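Local coordinates for mRNA export protein (Chaetomium thermophilum, PDB 4WPM) that probably helps export mRNA from the nucleus to the cytoplasm as part of Mex67, an NXF-family factor, of which this chain is the RNA recognition motif domain, at residues K19-I24 against E95-P100; K23-K28 against G64-L69. One frame throughout, in Å; residues are numbered along the deposited sequence.

Contact 1: residues K19-I24 against E95-P100; sequences KTVIKI and EETNEP. With SO4 (sulfate ion), chain C.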
loop_
_atom_site.group_PDB
_atom_site.type_symbol
_atom_site.label_atom_id
_atom_site.label_comp_id
_atom_site.label_asym_id
_atom_site.label_seq_id
_atom_site.Cartn_x
_atom_site.Cartn_y
_atom_site.Cartn_z
ATOM N N LYS A 19 -17.699 -13.455 6.216
ATOM C CA LYS A 19 -16.323 -13.237 5.786
ATOM C C LYS A 19 -15.949 -11.759 5.839
ATOM O O LYS A 19 -16.805 -10.884 5.702
ATOM C CB LYS A 19 -16.117 -13.776 4.369
ATOM C CG LYS A 19 -16.141 -15.294 4.271
ATOM C CD LYS A 19 -14.801 -15.899 4.661
ATOM C CE LYS A 19 -14.732 -17.377 4.312
ATOM N NZ LYS A 19 -13.363 -17.933 4.501
ATOM N N THR A 20 -14.662 -11.493 6.043
ATOM C CA THR A 20 -14.151 -10.133 6.149
ATOM C C THR A 20 -12.816 -10.018 5.420
ATOM O O THR A 20 -12.068 -10.992 5.332
ATOM C CB THR A 20 -13.975 -9.717 7.624
ATOM O OG1 THR A 20 -15.196 -9.941 8.339
ATOM C CG2 THR A 20 -13.587 -8.250 7.738
ATOM N N VAL A 21 -12.519 -8.827 4.908
ATOM C CA VAL A 21 -11.262 -8.577 4.209
ATOM C C VAL A 21 -10.315 -7.773 5.095
ATOM O O VAL A 21 -10.701 -6.747 5.658
ATOM C CB VAL A 21 -11.495 -7.825 2.882
ATOM C CG1 VAL A 21 -10.171 -7.558 2.172
ATOM C CG2 VAL A 21 -12.428 -8.616 1.980
ATOM N N ILE A 22 -9.078 -8.249 5.209
ATOM C CA ILE A 22 -8.047 -7.566 5.983
ATOM C C ILE A 22 -6.900 -7.128 5.079
ATOM O O ILE A 22 -6.423 -7.902 4.248
ATOM C CB ILE A 22 -7.492 -8.469 7.108
ATOM C CG1 ILE A 22 -8.612 -8.905 8.056
ATOM C CG2 ILE A 22 -6.375 -7.761 7.874
ATOM C CD1 ILE A 22 -9.268 -7.768 8.823
ATOM N N LYS A 23 -6.464 -5.883 5.253
ATOM C CA LYS A 23 -5.305 -5.353 4.541
ATOM C C LYS A 23 -4.134 -5.179 5.501
ATOM O O LYS A 23 -4.281 -4.592 6.574
ATOM C CB LYS A 23 -5.650 -4.018 3.880
ATOM C CG LYS A 23 -6.673 -4.134 2.758
ATOM C CD LYS A 23 -6.954 -2.794 2.077
ATOM C CE LYS A 23 -5.717 -2.174 1.444
ATOM N NZ LYS A 23 -6.041 -0.891 0.760
ATOM N N ILE A 24 -2.972 -5.692 5.103
ATOM C CA ILE A 24 -1.762 -5.607 5.916
ATOM C C ILE A 24 -0.661 -4.856 5.176
ATOM O O ILE A 24 -0.348 -5.170 4.027
ATOM C CB ILE A 24 -1.245 -7.007 6.303
ATOM C CG1 ILE A 24 -2.333 -7.798 7.033
ATOM C CG2 ILE A 24 0.009 -6.898 7.168
ATOM C CD1 ILE A 24 -2.002 -9.263 7.229
ATOM N N GLU A 95 -5.618 -3.409 8.903
ATOM C CA GLU A 95 -6.905 -2.719 8.810
ATOM C C GLU A 95 -7.982 -3.557 8.126
ATOM O O GLU A 95 -7.696 -4.350 7.228
ATOM C CB GLU A 95 -6.746 -1.391 8.071
ATOM C CG GLU A 95 -5.702 -0.467 8.677
ATOM C CD GLU A 95 -5.583 0.848 7.931
ATOM O OE1 GLU A 95 -5.832 0.865 6.707
ATOM O OE2 GLU A 95 -5.243 1.866 8.570
ATOM N N GLU A 96 -9.224 -3.370 8.565
ATOM C CA GLU A 96 -10.380 -3.952 7.893
ATOM C C GLU A 96 -10.842 -3.014 6.782
ATOM O O GLU A 96 -10.749 -1.792 6.915
ATOM C CB GLU A 96 -11.518 -4.200 8.885
ATOM C CG GLU A 96 -12.659 -5.025 8.318
ATOM C CD GLU A 96 -13.822 -5.155 9.281
ATOM O OE1 GLU A 96 -13.580 -5.214 10.505
ATOM O OE2 GLU A 96 -14.980 -5.201 8.815
ATOM N N THR A 97 -11.332 -3.587 5.687
ATOM C CA THR A 97 -11.759 -2.802 4.533
ATOM C C THR A 97 -12.929 -3.451 3.803
ATOM O O THR A 97 -13.081 -4.673 3.821
ATOM C CB THR A 97 -10.604 -2.608 3.531
ATOM O OG1 THR A 97 -11.017 -1.724 2.482
ATOM C CG2 THR A 97 -10.177 -3.946 2.931
ATOM N N ASN A 98 -13.751 -2.623 3.163
ATOM C CA ASN A 98 -14.821 -3.119 2.306
ATOM C C ASN A 98 -14.391 -3.129 0.842
ATOM O O ASN A 98 -15.202 -3.376 -0.050
ATOM C CB ASN A 98 -16.090 -2.275 2.481
ATOM C CG ASN A 98 -15.855 -0.791 2.240
ATOM O OD1 ASN A 98 -15.026 -0.400 1.420
ATOM N ND2 ASN A 98 -16.600 0.042 2.957
ATOM N N GLU A 99 -13.111 -2.858 0.600
ATOM C CA GLU A 99 -12.557 -2.930 -0.746
ATOM C C GLU A 99 -12.643 -4.361 -1.261
ATOM O O GLU A 99 -12.437 -5.304 -0.498
ATOM C CB GLU A 99 -11.104 -2.453 -0.762
ATOM C CG GLU A 99 -10.933 -0.947 -0.756
ATOM C CD GLU A 99 -9.484 -0.532 -0.584
ATOM O OE1 GLU A 99 -9.180 0.171 0.403
ATOM O OE2 GLU A 99 -8.651 -0.895 -1.441
ATOM N N PRO A 100 -12.951 -4.535 -2.557
ATOM C CA PRO A 100 -12.961 -5.904 -3.082
ATOM C C PRO A 100 -11.561 -6.504 -3.140
ATOM O O PRO A 100 -10.606 -5.804 -3.475
ATOM C CB PRO A 100 -13.545 -5.738 -4.489
ATOM C CG PRO A 100 -13.241 -4.327 -4.862
ATOM C CD PRO A 100 -13.301 -3.541 -3.587
HETATM S S SO4 C . -12.082 1.222 3.810
HETATM O O1 SO4 C . -12.500 2.541 3.343
HETATM O O2 SO4 C . -12.008 1.226 5.268
HETATM O O3 SO4 C . -13.052 0.222 3.373
HETATM O O4 SO4 C . -10.769 0.899 3.258
#

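Contact 2: residues K23-K28 against G64-L69; sequences KILGLK and GDYVWL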
loop_
_atom_site.group_PDB
_atom_site.type_symbol
_atom_site.label_atom_id
_atom_site.label_comp_id
_atom_site.label_asym_id
_atom_site.label_seq_id
_atom_site.Cartn_x
_atom_site.Cartn_y
_atom_site.Cartn_z
ATOM N N LYS A 23 -6.464 -5.883 5.253
ATOM C CA LYS A 23 -5.305 -5.353 4.541
ATOM C C LYS A 23 -4.134 -5.179 5.501
ATOM O O LYS A 23 -4.281 -4.592 6.574
ATOM C CB LYS A 23 -5.650 -4.018 3.880
ATOM C CG LYS A 23 -6.673 -4.134 2.758
ATOM C CD LYS A 23 -6.954 -2.794 2.077
ATOM C CE LYS A 23 -5.717 -2.174 1.444
ATOM N NZ LYS A 23 -6.041 -0.891 0.760
ATOM N N ILE A 24 -2.972 -5.692 5.103
ATOM C CA ILE A 24 -1.762 -5.607 5.916
ATOM C C ILE A 24 -0.661 -4.856 5.176
ATOM O O ILE A 24 -0.348 -5.170 4.027
ATOM C CB ILE A 24 -1.245 -7.007 6.303
ATOM C CG1 ILE A 24 -2.333 -7.798 7.033
ATOM C CG2 ILE A 24 0.009 -6.898 7.168
ATOM C CD1 ILE A 24 -2.002 -9.263 7.229
ATOM N N LEU A 25 -0.077 -3.872 5.852
ATOM C CA LEU A 25 0.988 -3.052 5.287
ATOM C C LEU A 25 2.263 -3.184 6.115
ATOM O O LEU A 25 2.200 -3.270 7.341
ATOM C CB LEU A 25 0.550 -1.588 5.227
ATOM C CG LEU A 25 1.425 -0.609 4.442
ATOM C CD1 LEU A 25 1.557 -1.015 2.980
ATOM C CD2 LEU A 25 0.853 0.794 4.564
ATOM N N GLY A 26 3.411 -3.200 5.442
ATOM C CA GLY A 26 4.700 -3.209 6.116
ATOM C C GLY A 26 5.548 -4.441 5.857
ATOM O O GLY A 26 6.680 -4.526 6.334
ATOM N N LEU A 27 5.014 -5.399 5.105
ATOM C CA LEU A 27 5.754 -6.620 4.800
ATOM C C LEU A 27 6.934 -6.319 3.882
ATOM O O LEU A 27 7.984 -6.951 3.979
ATOM C CB LEU A 27 4.842 -7.665 4.153
ATOM C CG LEU A 27 5.493 -9.019 3.854
ATOM C CD1 LEU A 27 5.944 -9.709 5.136
ATOM C CD2 LEU A 27 4.547 -9.917 3.072
ATOM N N LYS A 28 6.750 -5.349 2.991
ATOM C CA LYS A 28 7.785 -4.969 2.036
ATOM C C LYS A 28 9.003 -4.388 2.747
ATOM O O LYS A 28 10.136 -4.557 2.295
ATOM C CB LYS A 28 7.231 -3.951 1.038
ATOM C CG LYS A 28 8.059 -3.791 -0.225
ATOM C CD LYS A 28 7.631 -2.556 -0.999
ATOM C CE LYS A 28 8.173 -2.559 -2.418
ATOM N NZ LYS A 28 7.858 -1.290 -3.130
ATOM N N GLY A 64 0.784 -5.307 -4.601
ATOM C CA GLY A 64 1.473 -4.068 -4.300
ATOM C C GLY A 64 2.244 -4.202 -3.002
ATOM O O GLY A 64 2.941 -5.194 -2.787
ATOM N N ASP A 65 2.113 -3.204 -2.135
ATOM C CA ASP A 65 2.775 -3.225 -0.835
ATOM C C ASP A 65 1.897 -3.905 0.212
ATOM O O ASP A 65 2.318 -4.093 1.355
ATOM C CB ASP A 65 3.119 -1.806 -0.378
ATOM C CG ASP A 65 4.011 -1.075 -1.360
ATOM O OD1 ASP A 65 4.603 -1.739 -2.239
ATOM O OD2 ASP A 65 4.132 0.162 -1.245
ATOM N N TYR A 66 0.682 -4.279 -0.184
ATOM C CA TYR A 66 -0.294 -4.819 0.754
ATOM C C TYR A 66 -0.378 -6.339 0.720
ATOM O O TYR A 66 -0.119 -6.968 -0.307
ATOM C CB TYR A 66 -1.683 -4.246 0.460
ATOM C CG TYR A 66 -1.872 -2.810 0.887
ATOM C CD1 TYR A 66 -2.126 -2.491 2.213
ATOM C CD2 TYR A 66 -1.807 -1.776 -0.035
ATOM C CE1 TYR A 66 -2.304 -1.181 2.610
ATOM C CE2 TYR A 66 -1.984 -0.461 0.352
ATOM C CZ TYR A 66 -2.233 -0.170 1.677
ATOM O OH TYR A 66 -2.411 1.136 2.072
ATOM N N VAL A 67 -0.741 -6.913 1.863
ATOM C CA VAL A 67 -1.142 -8.310 1.949
ATOM C C VAL A 67 -2.634 -8.367 2.255
ATOM O O VAL A 67 -3.100 -7.757 3.219
ATOM C CB VAL A 67 -0.355 -9.075 3.033
ATOM C CG1 VAL A 67 -0.897 -10.494 3.202
ATOM C CG2 VAL A 67 1.124 -9.106 2.701
ATOM N N TRP A 68 -3.376 -9.100 1.432
ATOM C CA TRP A 68 -4.821 -9.210 1.582
ATOM C C TRP A 68 -5.168 -10.559 2.194
ATOM O O TRP A 68 -4.610 -11.578 1.797
ATOM C CB TRP A 68 -5.524 -9.047 0.232
ATOM C CG TRP A 68 -5.279 -7.725 -0.429
ATOM C CD1 TRP A 68 -4.124 -7.302 -1.022
ATOM C CD2 TRP A 68 -6.220 -6.654 -0.578
ATOM N NE1 TRP A 68 -4.286 -6.033 -1.522
ATOM C CE2 TRP A 68 -5.564 -5.614 -1.264
ATOM C CE3 TRP A 68 -7.552 -6.475 -0.194
ATOM C CZ2 TRP A 68 -6.194 -4.410 -1.574
ATOM C CZ3 TRP A 68 -8.176 -5.278 -0.503
ATOM C CH2 TRP A 68 -7.497 -4.262 -1.186
ATOM N N LEU A 69 -6.074 -10.556 3.167
ATOM C CA LEU A 69 -6.531 -11.790 3.803
ATOM C C LEU A 69 -8.048 -11.810 3.904
ATOM O O LEU A 69 -8.671 -10.813 4.272
ATOM C CB LEU A 69 -5.916 -11.948 5.195
ATOM C CG LEU A 69 -4.392 -12.044 5.258
ATOM C CD1 LEU A 69 -3.926 -12.034 6.703
ATOM C CD2 LEU A 69 -3.908 -13.293 4.545
HETATM O O HOH W 1 4.448 -3.198 2.828
#

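Contact 1: residues K19-I24 against E95-P100
Lys23 lays its aliphatic chain obliquely across the methyl of Thr97, with CG of the lysine 3.5 Å from Thr97 CG2. The threonine is turned with OG1 anti to its own N (chi1 -174°), which sets CG2 in the crowded position between N and carbonyl carbon and presents it to Lys23 and Val21. Val21 CG1 meets that same Thr97 CG2 at 3.7 Å, and a beta-branched residue suits each of these two extended positions. A bend about the CG-CD bond of Lys23 (chi3 60°) carries NZ to the carboxylate of Glu99, the two side chains crossing at about a right angle. This salt bridge is weak, with 3.3 Å from Lys23 NZ to Glu99 OE1.

The methyl of Thr20 rests on the extended stem of Glu96, Thr20 CG2 lying 3.4 Å from CG of the glutamate. The backbones that carry them run antiparallel, pairing the first and last strands of the RNA recognition motif sheet. Lys23 and Glu95 form a hydrogen-bonded pair: Lys23 N gives a nearly straight bond (172°) to Glu95 O at 2.8 Å, and Glu95 N returns one to Lys23 O.

At the turn that follows, Thr97 OG1 accepts from Glu99 N at 3.0 Å, an ST turn that bends the chain and brings Glu99 back toward the lysine. The same hydroxyl donates to a sulfate oxygen, O4, at 2.7 Å, while Asn98 N bonds another oxygen of that ion. The contact is apolar in the stems of Val21, Lys23 and Thr97, which pack together on one face of the sheet, and polar where the Lys23 ammonium, Glu99 carboxylate and Thr97 hydroxyl meet beside the turn. The sulfate, though probably from the crystallisation liquor, suggests that this turn can receive an oxyanion.

Contact 2: residues K23-K28 against G64-L69
Two backbone bonds join Ile24 and Val67 as an antiparallel hydrogen-bonded pair, Ile24 N to Val67 O and Val67 N to Ile24 O both spanning 2.8 Å. They pair the central strand 20-25 of the RNA recognition motif sheet with strand 66-71.

On the face that carries Lys23, Leu25, Tyr66 and Trp68, the contacts are made to rings. Lys23 puts CE over the centre of the Tyr66 ring, and its NZ makes a cation-pi contact 4.1 Å from the ring centroid; its CG lies over the face of Trp68. Leu25, with CG anti to its N (chi1 -169°), brings CD1 over the opposite face of Tyr66. A serine in place of Tyr66 would probably leave the Lys23 ammonium without its pi partner and open a gap between Lys23 and Leu25.

Apolar branches meet on the other face: Ile24 CD1 touches Leu69 CD1 at 3.4 Å, and Leu27 CD2 touches Val67 CG2.

Where strand 20-25 gives way to the loop, the contacts are polar. One water accepts from Gly26 N and Lys28 N and donates to Asp65 O, 2.7 Å away. Glycine suits position 26 because a CB would press on the carbonyl of Leu25. Lys28 NZ makes a weak salt bridge to Asp65 OD1 (3.4 Å), yet both side chains also bond the backbone of Glu96 of the second subunit.

Leu40, Leu43, Leu44 and Leu47 of helix 40-51 cover the Ile24, Val67 and Leu69 side, while Ile62 of strand 59-63 borders Val67 and Leu27.

Overall arrangement
Both contacts use strand 20-25, which lies between its neighbours 90-97 (contact 1) and 66-71 (contact 2) in the antiparallel sheet of an RNA recognition motif fold. Contact 2 is the more buried: aromatic rings crowd one face and aliphatic branches meet the helix on the other. Contact 1 is only partly buried, and acidic residues, a threonine hydroxyl and a sulfate give it a more polar character. Lys23 belongs to both, and Trp68 bridges them by packing on Val21 and Glu99. In relatives, the helix-free face of the sheet commonly meets RNA; here Leu80 and Arg81 of the second subunit cover part of it, at Leu25 and Tyr66, and RNA binding there is not settled by these contacts.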